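Local structure of muramidase (Sodiomyces alcalophilus, 6ZM8) at residues Ala73-Ala77 against Thr123-Thr128; Arg18-Asp24 against Lys184-Gly188; Lys85-Pro91 against Arg202-Asp208. The protein hydrolyses peptidoglycan as a fungal muramidase (lysozyme) of glycoside hydrolase family 25, probably cleaving the glycan strands of bacterial cell walls. All blocks are in the same frame, centred on the assembly; numbering follows the deposited sequence.

Interaction 1 (Ala73-Ala77 against Thr123-Thr128); sequences ARYFA and TYHGIT
Two helices of the TIM-barrel-like GH25 fold pack here, with A73, F76 and A77 of helix 69-78 meeting T123, Y124 and I127 of helix 110-128. The local axes approach to 9.3 Å and run in roughly the same direction, crossing at -40°. The backbones come nearest where the small A73 faces Y124, with 5.2 Å between A73 CA and Y124 CA; there A73 CB lies 3.8 Å from T123 CG2. One turn on, A77 CB meets I127 CG2 at 3.9 Å.

These are neighbours in the helical layer outside the strands; F76 reaches inward to A31 and T32 of strand 26-33 and also touches F120. Its ring is slid off that of Y124, the centroids 5.5 Å apart and the planes at 28°, so CE2 of F76 lies 3.5 Å from CE1 of Y124 with scant overlap. CG of Y124 is anti to the backbone N (chi1 -176°), which swings the ring from its own helix toward F76, and the phenol OH is hydrogen-bonded to G81 and G92. Within helix 110-128 itself, T128 CG2 covers one face of the Y124 ring, offset toward the rim. At the exposed border, I127 CD1 packs 3.8 Å from R74 CG, the two side chains crossing nearly at right angles.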
ATOM      1  N   ALA A  73      -3.650  -6.178  11.174  1.00  5.82           N
ATOM      2  CA  ALA A  73      -2.791  -5.026  11.410  1.00  5.92           C
ATOM      3  C   ALA A  73      -1.646  -5.378  12.355  1.00  6.01           C
ATOM      4  O   ALA A  73      -0.510  -4.937  12.142  1.00  6.35           O
ATOM      5  CB  ALA A  73      -3.612  -3.877  11.984  1.00  6.44           C
ATOM      6  N   ARG A  74      -1.928  -6.157  13.406  1.00  6.36           N
ATOM      7  CA  ARG A  74      -0.862  -6.580  14.320  1.00  6.92           C
ATOM      8  C   ARG A  74       0.158  -7.435  13.584  1.00  6.68           C
ATOM      9  O   ARG A  74       1.380  -7.286  13.789  1.00  7.54           O
ATOM     10  CB  ARG A  74      -1.427  -7.383  15.506  1.00  7.98           C
ATOM     11  CG  ARG A  74      -2.127  -6.555  16.544  1.00  9.40           C
ATOM     12  CD  ARG A  74      -2.551  -7.361  17.780  1.00 11.12           C
ATOM     13  NE  ARG A  74      -3.745  -8.170  17.545  1.00 15.05           N
ATOM     14  CZ  ARG A  74      -5.048  -7.755  17.699  1.00 14.14           C
ATOM     15  NH1 ARG A  74      -5.235  -6.477  18.011  1.00 17.36           N
ATOM     16  NH2 ARG A  74      -6.047  -8.543  17.422  1.00 19.54           N
ATOM     17  N   TYR A  75      -0.298  -8.386  12.782  1.00  6.70           N
ATOM     18  CA  TYR A  75       0.619  -9.273  12.056  1.00  6.98           C
ATOM     19  C   TYR A  75       1.498  -8.461  11.102  1.00  6.71           C
ATOM     20  O   TYR A  75       2.714  -8.648  11.034  1.00  8.13           O
ATOM     21  CB  TYR A  75      -0.196 -10.325  11.310  1.00  7.55           C
ATOM     22  CG  TYR A  75       0.642 -11.369  10.626  1.00  8.24           C
ATOM     23  CD1 TYR A  75       1.376 -12.275  11.342  1.00 12.12           C
ATOM     24  CD2 TYR A  75       0.681 -11.474   9.246  1.00  7.73           C
ATOM     25  CE1 TYR A  75       2.122 -13.285  10.723  1.00 14.45           C
ATOM     26  CE2 TYR A  75       1.416 -12.457   8.603  1.00  8.72           C
ATOM     27  CZ  TYR A  75       2.114 -13.377   9.341  1.00 12.79           C
ATOM     28  OH  TYR A  75       2.785 -14.368   8.684  1.00 18.15           O
ATOM     29  N   PHE A  76       0.877  -7.561  10.346  1.00  5.94           N
ATOM     30  CA  PHE A  76       1.617  -6.697   9.424  1.00  5.79           C
ATOM     31  C   PHE A  76       2.645  -5.841  10.163  1.00  6.04           C
ATOM     32  O   PHE A  76       3.826  -5.799   9.781  1.00  6.53           O
ATOM     33  CB  PHE A  76       0.599  -5.828   8.685  1.00  5.44           C
ATOM     34  CG  PHE A  76       1.196  -4.791   7.786  1.00  4.99           C
ATOM     35  CD1 PHE A  76       2.145  -5.103   6.807  1.00  5.17           C
ATOM     36  CD2 PHE A  76       0.726  -3.471   7.848  1.00  5.40           C
ATOM     37  CE1 PHE A  76       2.591  -4.130   5.924  1.00  5.06           C
ATOM     38  CE2 PHE A  76       1.172  -2.509   6.951  1.00  5.70           C
ATOM     39  CZ  PHE A  76       2.103  -2.841   5.981  1.00  5.54           C
ATOM     40  N   ALA A  77       2.214  -5.139  11.226  1.00  6.28           N
ATOM     41  CA  ALA A  77       3.112  -4.223  11.929  1.00  7.11           C
ATOM     42  C   ALA A  77       4.292  -4.954  12.564  1.00  8.15           C
ATOM     43  O   ALA A  77       5.338  -4.352  12.754  1.00 10.60           O
ATOM     44  CB  ALA A  77       2.357  -3.420  12.950  1.00  8.06           C
ATOM     45  N   THR A 123      -6.233   0.005  14.356  1.00  5.83           N
ATOM     46  CA  THR A 123      -5.232  -0.810  15.049  1.00  6.10           C
ATOM     47  C   THR A 123      -3.823  -0.455  14.575  1.00  5.93           C
ATOM     48  O   THR A 123      -2.901  -0.285  15.384  1.00  6.23           O
ATOM     49  CB  THR A 123      -5.544  -2.295  14.878  1.00  6.47           C
ATOM     50  OG1 THR A 123      -6.845  -2.573  15.421  1.00  6.98           O
ATOM     51  CG2 THR A 123      -4.530  -3.163  15.605  1.00  7.23           C
ATOM     52  N   TYR A 124      -3.645  -0.343  13.257  1.00  5.51           N
ATOM     53  CA  TYR A 124      -2.327  -0.010  12.724  1.00  5.45           C
ATOM     54  C   TYR A 124      -1.833   1.343  13.279  1.00  5.41           C
ATOM     55  O   TYR A 124      -0.678   1.491  13.631  1.00  5.71           O
ATOM     56  CB  TYR A 124      -2.382  -0.009  11.185  1.00  5.69           C
ATOM     57  CG  TYR A 124      -1.017   0.231  10.566  1.00  5.34           C
ATOM     58  CD1 TYR A 124      -0.091  -0.800  10.447  1.00  5.64           C
ATOM     59  CD2 TYR A 124      -0.655   1.500  10.124  1.00  5.63           C
ATOM     60  CE1 TYR A 124       1.168  -0.578   9.914  1.00  5.59           C
ATOM     61  CE2 TYR A 124       0.604   1.732   9.581  1.00  5.65           C
ATOM     62  CZ  TYR A 124       1.522   0.693   9.481  1.00  5.31           C
ATOM     63  OH  TYR A 124       2.759   0.976   8.964  1.00  5.93           O
ATOM     64  N   HIS A 125      -2.747   2.316  13.323  1.00  5.45           N
ATOM     65  CA  HIS A 125      -2.387   3.650  13.863  1.00  5.59           C
ATOM     66  C   HIS A 125      -2.048   3.575  15.367  1.00  5.70           C
ATOM     67  O   HIS A 125      -1.121   4.244  15.820  1.00  5.98           O
ATOM     68  CB  HIS A 125      -3.546   4.599  13.579  1.00  6.47           C
ATOM     69  CG  HIS A 125      -3.364   5.962  14.152  1.00  6.30           C
ATOM     70  ND1 HIS A 125      -3.885   6.294  15.374  1.00  7.87           N
ATOM     71  CD2 HIS A 125      -2.750   7.040  13.667  1.00  7.02           C
ATOM     72  CE1 HIS A 125      -3.569   7.584  15.623  1.00  8.76           C
ATOM     73  NE2 HIS A 125      -2.874   8.052  14.601  1.00  8.50           N
ATOM     74  N   GLY A 126      -2.791   2.777  16.119  1.00  6.02           N
ATOM     75  CA  GLY A 126      -2.487   2.626  17.529  1.00  6.66           C
ATOM     76  C   GLY A 126      -1.136   1.990  17.775  1.00  6.42           C
ATOM     77  O   GLY A 126      -0.473   2.275  18.778  1.00  7.33           O
ATOM     78  N   ILE A 127      -0.723   1.081  16.887  1.00  6.38           N
ATOM     79  CA  ILE A 127       0.562   0.411  17.043  1.00  6.63           C
ATOM     80  C   ILE A 127       1.705   1.345  16.617  1.00  6.44           C
ATOM     81  O   ILE A 127       2.690   1.492  17.316  1.00  7.39           O
ATOM     82  CB  ILE A 127       0.616  -0.911  16.253  1.00  7.12           C
ATOM     83  CG1 ILE A 127      -0.399  -1.902  16.819  1.00  8.91           C
ATOM     84  CG2 ILE A 127       2.008  -1.493  16.284  1.00  8.04           C
ATOM     85  CD1 ILE A 127      -0.670  -3.074  15.927  1.00 10.86           C
ATOM     86  N   THR A 128       1.585   1.902  15.407  1.00  5.78           N
ATOM     87  CA  THR A 128       2.713   2.542  14.755  1.00  5.93           C
ATOM     88  C   THR A 128       2.759   4.058  14.898  1.00  5.71           C
ATOM     89  O   THR A 128       3.833   4.634  14.628  1.00  6.51           O
ATOM     90  CB  THR A 128       2.745   2.226  13.241  1.00  6.17           C
ATOM     91  OG1 THR A 128       1.677   2.921  12.586  1.00  5.87           O
ATOM     92  CG2 THR A 128       2.743   0.753  12.938  1.00  6.62           C
TER

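Interaction 2 (Arg18-Asp24 against Lys184-Gly188)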
ATOM      1  N   ARG A  18      20.296   0.470  -9.955  1.00  9.19           N
ATOM      2  CA  ARG A  18      19.752   0.711 -11.288  1.00  9.12           C
ATOM      3  C   ARG A  18      18.413   1.463 -11.208  1.00  7.88           C
ATOM      4  O   ARG A  18      18.143   2.379 -11.986  1.00  8.45           O
ATOM      5  CB  ARG A  18      19.591  -0.615 -12.044  1.00 10.47           C
ATOM      6  CG  ARG A  18      18.858  -0.524 -13.374  1.00 12.75           C
ATOM      7  CD  ARG A  18      18.719  -1.908 -14.020  1.00 15.19           C
ATOM      8  NE  ARG A  18      17.673  -1.876 -15.054  1.00 18.51           N
ATOM      9  CZ  ARG A  18      17.232  -2.910 -15.758  1.00 19.65           C
ATOM     10  NH1 ARG A  18      16.241  -2.739 -16.627  1.00 23.52           N
ATOM     11  NH2 ARG A  18      17.750  -4.109 -15.535  1.00 23.16           N
ATOM     12  N   ALA A  19      17.558   1.061 -10.256  1.00  7.41           N
ATOM     13  CA  ALA A  19      16.275   1.746 -10.092  1.00  7.09           C
ATOM     14  C   ALA A  19      16.487   3.213  -9.725  1.00  6.75           C
ATOM     15  O   ALA A  19      15.779   4.097 -10.247  1.00  6.92           O
ATOM     16  CB  ALA A  19      15.445   1.028  -9.063  1.00  6.92           C
ATOM     17  N   TYR A  20      17.430   3.497  -8.825  1.00  7.29           N
ATOM     18  CA  TYR A  20      17.661   4.897  -8.457  1.00  7.35           C
ATOM     19  C   TYR A  20      18.179   5.664  -9.696  1.00  7.61           C
ATOM     20  O   TYR A  20      17.765   6.823  -9.945  1.00  7.58           O
ATOM     21  CB  TYR A  20      18.661   4.971  -7.287  1.00  8.22           C
ATOM     22  CG  TYR A  20      18.695   6.350  -6.664  1.00  8.35           C
ATOM     23  CD1 TYR A  20      19.526   7.338  -7.156  1.00  9.99           C
ATOM     24  CD2 TYR A  20      17.901   6.635  -5.590  1.00  8.94           C
ATOM     25  CE1 TYR A  20      19.522   8.598  -6.634  1.00 11.69           C
ATOM     26  CE2 TYR A  20      17.910   7.894  -5.026  1.00 10.79           C
ATOM     27  CZ  TYR A  20      18.709   8.882  -5.556  1.00 12.22           C
ATOM     28  OH  TYR A  20      18.723  10.144  -5.024  1.00 16.39           O
ATOM     29  N   ALA A  21      19.065   5.049 -10.485  1.00  7.85           N
ATOM     30  CA  ALA A  21      19.576   5.684 -11.697  1.00  8.54           C
ATOM     31  C   ALA A  21      18.451   5.953 -12.710  1.00  7.87           C
ATOM     32  O   ALA A  21      18.523   6.915 -13.473  1.00  8.63           O
ATOM     33  CB  ALA A  21      20.688   4.838 -12.289  1.00  9.83           C
ATOM     34  N   ASN A  22      17.437   5.100 -12.725  1.00  6.91           N
ATOM     35  CA  ASN A  22      16.266   5.295 -13.577  1.00  6.55           C
ATOM     36  C   ASN A  22      15.455   6.522 -13.166  1.00  6.26           C
ATOM     37  O   ASN A  22      14.619   6.994 -13.931  1.00  7.11           O
ATOM     38  CB  ASN A  22      15.383   4.040 -13.489  1.00  6.68           C
ATOM     39  CG  ASN A  22      14.275   3.998 -14.518  1.00  6.38           C
ATOM     40  OD1 ASN A  22      14.512   4.208 -15.715  1.00  6.82           O
ATOM     41  ND2 ASN A  22      13.061   3.669 -14.086  1.00  6.52           N
ATOM     42  N   GLY A  23      15.652   6.993 -11.946  1.00  6.32           N
ATOM     43  CA  GLY A  23      14.905   8.127 -11.418  1.00  6.55           C
ATOM     44  C   GLY A  23      13.863   7.757 -10.403  1.00  6.24           C
ATOM     45  O   GLY A  23      13.173   8.659  -9.881  1.00  7.18           O
ATOM     46  N   ASP A  24      13.689   6.462 -10.115  1.00  5.98           N
ATOM     47  CA  ASP A  24      12.738   6.066  -9.087  1.00  5.82           C
ATOM     48  C   ASP A  24      13.260   6.501  -7.705  1.00  5.71           C
ATOM     49  O   ASP A  24      14.448   6.444  -7.438  1.00  6.21           O
ATOM     50  CB  ASP A  24      12.534   4.555  -9.139  1.00  5.95           C
ATOM     51  CG  ASP A  24      11.914   4.182 -10.489  1.00  6.00           C
ATOM     52  OD1 ASP A  24      10.778   4.620 -10.727  1.00  7.47           O
ATOM     53  OD2 ASP A  24      12.591   3.462 -11.263  1.00  6.54           O
ATOM     54  N   LYS A 184       4.302  -3.000 -15.332  1.00  6.71           N
ATOM     55  CA  LYS A 184       5.411  -3.203 -16.258  1.00  7.80           C
ATOM     56  C   LYS A 184       6.640  -2.419 -15.805  1.00  7.01           C
ATOM     57  O   LYS A 184       7.367  -1.859 -16.631  1.00  8.17           O
ATOM     58  CB  LYS A 184       5.015  -2.816 -17.684  1.00 10.87           C
ATOM     59  CG  LYS A 184       3.858  -3.564 -18.269  1.00 14.33           C
ATOM     60  CD  LYS A 184       3.416  -2.953 -19.577  1.00 21.05           C
ATOM     61  CE  LYS A 184       2.405  -3.807 -20.296  1.00 26.87           C
ATOM     62  NZ  LYS A 184       1.915  -3.140 -21.511  1.00 26.18           N
ATOM     63  N   TYR A 185       6.943  -2.425 -14.514  1.00  6.63           N
ATOM     64  CA  TYR A 185       8.221  -1.859 -14.085  1.00  6.43           C
ATOM     65  C   TYR A 185       9.325  -2.584 -14.851  1.00  6.67           C
ATOM     66  O   TYR A 185       9.266  -3.815 -15.009  1.00  7.12           O
ATOM     67  CB  TYR A 185       8.398  -2.035 -12.569  1.00  6.14           C
ATOM     68  CG  TYR A 185       9.608  -1.300 -12.064  1.00  6.19           C
ATOM     69  CD1 TYR A 185       9.568   0.089 -11.993  1.00  6.09           C
ATOM     70  CD2 TYR A 185      10.793  -1.942 -11.751  1.00  6.66           C
ATOM     71  CE1 TYR A 185      10.691   0.838 -11.693  1.00  6.29           C
ATOM     72  CE2 TYR A 185      11.944  -1.205 -11.449  1.00  6.62           C
ATOM     73  CZ  TYR A 185      11.892   0.196 -11.448  1.00  6.30           C
ATOM     74  OH  TYR A 185      13.045   0.883 -11.194  1.00  7.12           O
ATOM     75  N   PRO A 186      10.391  -1.893 -15.309  1.00  6.86           N
ATOM     76  CA  PRO A 186      11.332  -2.560 -16.243  1.00  7.72           C
ATOM     77  C   PRO A 186      12.032  -3.773 -15.665  1.00  8.17           C
ATOM     78  O   PRO A 186      12.369  -4.683 -16.422  1.00 10.07           O
ATOM     79  CB  PRO A 186      12.317  -1.461 -16.616  1.00  9.49           C
ATOM     80  CG  PRO A 186      12.100  -0.347 -15.626  1.00  9.85           C
ATOM     81  CD  PRO A 186      10.652  -0.452 -15.266  1.00  7.22           C
ATOM     82  N   GLN A 187      12.281  -3.783 -14.367  1.00  7.74           N
ATOM     83  CA  GLN A 187      12.927  -4.922 -13.699  1.00  8.05           C
ATOM     84  C   GLN A 187      11.922  -5.919 -13.144  1.00  7.93           C
ATOM     85  O   GLN A 187      12.355  -6.868 -12.480  1.00  9.60           O
ATOM     86  CB  GLN A 187      13.831  -4.445 -12.561  1.00  8.61           C
ATOM     87  CG  GLN A 187      14.964  -3.527 -13.028  1.00  9.54           C
ATOM     88  CD  GLN A 187      15.934  -3.329 -11.900  1.00  9.23           C
ATOM     89  OE1 GLN A 187      16.458  -4.299 -11.343  1.00 11.18           O
ATOM     90  NE2 GLN A 187      16.172  -2.085 -11.496  1.00  9.12           N
ATOM     91  N   GLY A 188      10.636  -5.718 -13.398  1.00  7.33           N
ATOM     92  CA  GLY A 188       9.581  -6.515 -12.811  1.00  7.31           C
ATOM     93  C   GLY A 188       8.916  -5.740 -11.668  1.00  6.55           C
ATOM     94  O   GLY A 188       9.603  -5.122 -10.851  1.00  7.24           O
TER
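R18 lays its guanidinium over the side chain of Q187: CG of Q187 is centred above one face, 3.6 Å from R18 CZ, and the guanidinium and amide planes are only 9° apart. The two chains slide past each other in opposite directions, both extended, which brings NE2 of Q187 back along the aliphatic part of the arginine, 3.6 Å from R18 CD, while CG covers the guanidinium. The amide's OE1 is hydrogen-bonded to the backbone N of D15, which helps to set the turn of the amide.

Deeper in, the phenol of Y185 meets the carboxylate of D24. Its OH donates to D24 OD2 at 2.6 Å, approaching from above the carboxylate plane (48° out of it), while OD2 lies at the ring edge, near the ring plane. On the opposite face of the carboxylate, N22 ND2 gives OD2 a second, nearly straight bond of 2.9 Å (172° at the hydrogen). One buried oxygen is thus gripped by two donors, which is likely to favour the ionised carboxylate. With an alanine in place of D24, the Y185 hydroxyl and the N22 amide would probably lose their shared acceptor, and the amide would be set free to turn. The CB of A19 also closes on Y185 OH, at 3.2 Å.

Both backbones turn sharply here. G23, with positive phi, ends the helix in a Schellman motif, which carries the chain on to D24; Y185 to G188 form a type I beta turn that projects Q187 toward R18. The contact joins helix 16-22, from R18 to the D24 just past its end, to the loop between strands 178-182 and 190-194, with F5 of strand 2-7 stacking on the Y185 ring and touching A19 and D24.

Interaction 3 (Lys85-Pro91 against Arg202-Asp208)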
ATOM      1  N   LYS A  85      10.404   7.252  12.225  1.00  7.86           N
ATOM      2  CA  LYS A  85      10.427   8.658  11.784  1.00  7.74           C
ATOM      3  C   LYS A  85      11.863   9.036  11.346  1.00  8.25           C
ATOM      4  O   LYS A  85      12.460   9.960  11.845  1.00  9.23           O
ATOM      5  CB  LYS A  85       9.883   9.608  12.848  1.00  7.67           C
ATOM      6  CG  LYS A  85       9.475  10.963  12.251  1.00  7.63           C
ATOM      7  CD  LYS A  85       9.477  12.069  13.288  1.00  7.93           C
ATOM      8  CE  LYS A  85       9.080  13.418  12.761  1.00  8.34           C
ATOM      9  NZ  LYS A  85       7.625  13.479  12.477  1.00  8.50           N
ATOM     10  N   ASP A  86      12.343   8.349  10.336  1.00 10.49           N
ATOM     11  CA  ASP A  86      13.719   8.495   9.817  1.00 11.54           C
ATOM     12  C   ASP A  86      13.746   9.174   8.478  1.00  9.98           C
ATOM     13  O   ASP A  86      14.819   9.316   7.887  1.00 10.62           O
ATOM     14  CB  ASP A  86      14.461   7.160   9.796  1.00 12.36           C
ATOM     15  CG  ASP A  86      13.808   6.055   8.948  1.00 11.19           C
ATOM     16  OD1 ASP A  86      12.774   6.372   8.296  1.00  9.15           O
ATOM     17  OD2 ASP A  86      14.282   4.845   8.984  1.00 14.80           O
ATOM     18  N   GLY A  87      12.591   9.647   7.994  1.00  9.60           N
ATOM     19  CA  GLY A  87      12.482  10.350   6.712  1.00  9.86           C
ATOM     20  C   GLY A  87      12.483   9.446   5.515  1.00  8.75           C
ATOM     21  O   GLY A  87      12.314   9.949   4.414  1.00  9.80           O
ATOM     22  N   ILE A  88      12.633   8.117   5.716  1.00  7.82           N
ATOM     23  CA  ILE A  88      12.716   7.218   4.582  1.00  7.33           C
ATOM     24  C   ILE A  88      11.721   6.058   4.693  1.00  6.23           C
ATOM     25  O   ILE A  88      11.771   5.162   3.858  1.00  6.72           O
ATOM     26  CB  ILE A  88      14.131   6.673   4.345  1.00  8.11           C
ATOM     27  CG1 ILE A  88      14.660   5.880   5.527  1.00  8.53           C
ATOM     28  CG2 ILE A  88      15.063   7.820   3.938  1.00  9.38           C
ATOM     29  CD1 ILE A  88      15.838   4.983   5.188  1.00 10.40           C
ATOM     30  N   THR A  89      10.830   6.082   5.684  1.00  6.06           N
ATOM     31  CA  THR A  89       9.880   4.992   5.875  1.00  5.72           C
ATOM     32  C   THR A  89       8.483   5.501   5.616  1.00  5.33           C
ATOM     33  O   THR A  89       7.959   6.365   6.331  1.00  5.97           O
ATOM     34  CB  THR A  89       9.980   4.378   7.280  1.00  6.75           C
ATOM     35  OG1 THR A  89      11.342   4.101   7.609  1.00  7.63           O
ATOM     36  CG2 THR A  89       9.216   3.074   7.325  1.00  7.28           C
ATOM     37  N   LEU A  90       7.858   4.985   4.555  1.00  5.23           N
ATOM     38  CA  LEU A  90       6.473   5.317   4.288  1.00  5.18           C
ATOM     39  C   LEU A  90       5.570   4.596   5.288  1.00  4.91           C
ATOM     40  O   LEU A  90       5.890   3.494   5.761  1.00  5.45           O
ATOM     41  CB  LEU A  90       6.098   4.875   2.864  1.00  5.33           C
ATOM     42  CG  LEU A  90       6.839   5.657   1.768  1.00  6.32           C
ATOM     43  CD1 LEU A  90       6.628   5.006   0.411  1.00  7.83           C
ATOM     44  CD2 LEU A  90       6.432   7.111   1.750  1.00  7.85           C
ATOM     45  N   PRO A  91       4.397   5.162   5.588  1.00  4.99           N
ATOM     46  CA  PRO A  91       3.412   4.396   6.335  1.00  5.17           C
ATOM     47  C   PRO A  91       3.060   3.133   5.544  1.00  4.85           C
ATOM     48  O   PRO A  91       3.003   3.138   4.316  1.00  5.24           O
ATOM     49  CB  PRO A  91       2.222   5.351   6.440  1.00  5.98           C
ATOM     50  CG  PRO A  91       2.370   6.227   5.188  1.00  6.41           C
ATOM     51  CD  PRO A  91       3.851   6.428   5.041  1.00  5.62           C
ATOM     52  N   ARG A 202       8.818  13.455   1.535  1.00  6.81           N
ATOM     53  CA  ARG A 202       9.481  13.383   2.831  0.50  6.85           C
ATOM     54  C   ARG A 202       8.470  13.615   3.962  1.00  6.94           C
ATOM     55  O   ARG A 202       8.546  12.930   4.999  1.00  7.18           O
ATOM     56  CB  ARG A 202      10.600  14.406   2.886  0.50  6.93           C
ATOM     57  CG  ARG A 202      11.319  14.505   4.193  0.50  7.07           C
ATOM     58  CD  ARG A 202      12.336  13.384   4.247  0.50 10.42           C
ATOM     59  NE  ARG A 202      13.444  13.653   3.320  0.50 12.24           N
ATOM     60  CZ  ARG A 202      14.166  12.736   2.659  0.50 12.80           C
ATOM     61  NH1 ARG A 202      14.088  11.451   2.955  0.50 14.61           N
ATOM     62  NH2 ARG A 202      15.104  13.144   1.810  0.50 16.95           N
ATOM     63  N   ALA A 203       7.542  14.563   3.788  1.00  7.14           N
ATOM     64  CA  ALA A 203       6.533  14.817   4.828  1.00  7.64           C
ATOM     65  C   ALA A 203       5.645  13.600   5.050  1.00  7.12           C
ATOM     66  O   ALA A 203       5.269  13.303   6.182  1.00  7.79           O
ATOM     67  CB  ALA A 203       5.708  16.033   4.477  1.00  9.07           C
ATOM     68  N   LEU A 204       5.306  12.883   3.975  1.00  6.70           N
ATOM     69  CA  LEU A 204       4.515  11.651   4.125  1.00  6.50           C
ATOM     70  C   LEU A 204       5.310  10.619   4.893  1.00  6.06           C
ATOM     71  O   LEU A 204       4.794   9.960   5.806  1.00  6.64           O
ATOM     72  CB  LEU A 204       4.110  11.133   2.741  1.00  6.66           C
ATOM     73  CG  LEU A 204       3.371   9.790   2.765  1.00  7.15           C
ATOM     74  CD1 LEU A 204       2.027   9.915   3.493  1.00  8.83           C
ATOM     75  CD2 LEU A 204       3.155   9.307   1.348  1.00  8.15           C
ATOM     76  N   ALA A 205       6.601  10.460   4.568  1.00  5.95           N
ATOM     77  CA  ALA A 205       7.437   9.544   5.329  1.00  6.03           C
ATOM     78  C   ALA A 205       7.522   9.963   6.808  1.00  6.06           C
ATOM     79  O   ALA A 205       7.473   9.109   7.698  1.00  6.69           O
ATOM     80  CB  ALA A 205       8.824   9.459   4.708  1.00  6.66           C
ATOM     81  N   ASN A 206       7.662  11.257   7.057  1.00  6.24           N
ATOM     82  CA  ASN A 206       7.821  11.742   8.430  1.00  6.79           C
ATOM     83  C   ASN A 206       6.523  11.809   9.216  1.00  8.29           C
ATOM     84  O   ASN A 206       6.527  11.923  10.422  1.00  8.76           O
ATOM     85  CB  ASN A 206       8.471  13.131   8.407  1.00  6.90           C
ATOM     86  CG  ASN A 206       9.965  13.040   8.237  1.00  7.26           C
ATOM     87  OD1 ASN A 206      10.593  12.055   8.639  1.00  9.14           O
ATOM     88  ND2 ASN A 206      10.538  14.132   7.717  1.00  8.65           N
ATOM     89  N   GLY A 207       5.434  12.106   8.451  1.00 35.27           N
ATOM     90  CA  GLY A 207       4.131  11.895   9.152  1.00 56.82           C
ATOM     91  C   GLY A 207       3.775  13.229   9.696  1.00 45.73           C
ATOM     92  O   GLY A 207       3.077  13.339  10.742  1.00 15.10           O
ATOM     93  N   ASP A 208       4.161  14.223   8.961  1.00 11.35           N
ATOM     94  CA  ASP A 208       3.947  15.578   9.427  1.00 11.33           C
ATOM     95  C   ASP A 208       3.932  16.533   8.254  1.00 14.35           C
ATOM     96  O   ASP A 208       4.166  17.698   8.525  1.00 19.84           O
ATOM     97  CB  ASP A 208       5.024  15.905  10.439  1.00 13.66           C
ATOM     98  CG  ASP A 208       6.460  15.894   9.929  1.00 13.01           C
ATOM     99  OD1 ASP A 208       6.668  16.054   8.698  1.00 14.11           O
ATOM    100  OD2 ASP A 208       7.408  15.786  10.790  1.00 14.15           O
ATOM    101  OXT ASP A 208       3.552  16.083   7.161  1.00 17.17           O
TER
HETATM  102  O   HOH W   1      10.131   8.004   7.950  1.00  7.44           O
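The C-terminal helix 198-206 of this GH25 barrel closes against the loop that leads into strand 93-95, and K85, G87, L90 and P91 of the loop meet R202, L204, A205, N206 and D208. At the polar end, K85 spans the end of the helix. Its chain is extended until a bend at chi4 (73°) turns NZ toward the helix end, where it donates to N206 O at 2.8 Å and makes a salt bridge with D208 OD2 at 2.9 Å. That bend lets one ammonium grip both a late helix carbonyl and the side chain of the C-terminal residue. It meets the carboxylate from above its plane.

The middle is built on a glycine. G87 has a positive phi (79°), which favours glycine, and presents its CA to N206 OD1 at 3.2 Å. A205 packs alongside, its CB 3.5 Å from G87 O. R202 is deposited in two conformers; in the one described here, bends at chi2 and chi3 bring NH1 to G87 O at 2.7 Å, a bond best taken as tentative.

The loop is shaped by an Asx turn in which D86 OD1 accepts from I88 N; the same oxygen takes T89 OG1 on its syn lone pair. A water at the interface accepts from T89 N and lies 2.9 Å from A205 O, to which it can donate, though W83 NE1 also reaches that carbonyl. Beyond A205 the contact turns apolar. F178 of strand 178-182 touches both L90 and L204, tying this patch to the barrel wall. P91 CG packs across L204 CD1, and L90 CD2 meets L204 CD2 at 4.0 Å.

All three contacts join pieces distant in sequence around one barrel-like sheet. Interactions 1 and 3 lie 16 Å apart between centres and touch, Y124 OH packing 4.1 Å from P91 C; their segments alternate along the chain. Interaction 2 sits across the centre of the chain from interaction 1, about 30 Å between centres, and its two segments bracket both of interaction 1's. It is 22 Å from interaction 3, nearest atoms about 8 Å apart, and those segments alternate too. Strand 178-182 links the last two: its side chains touch interaction 3, and the loop following it enters interaction 2. Early, middle and C-terminal elements thus meet around the same strands.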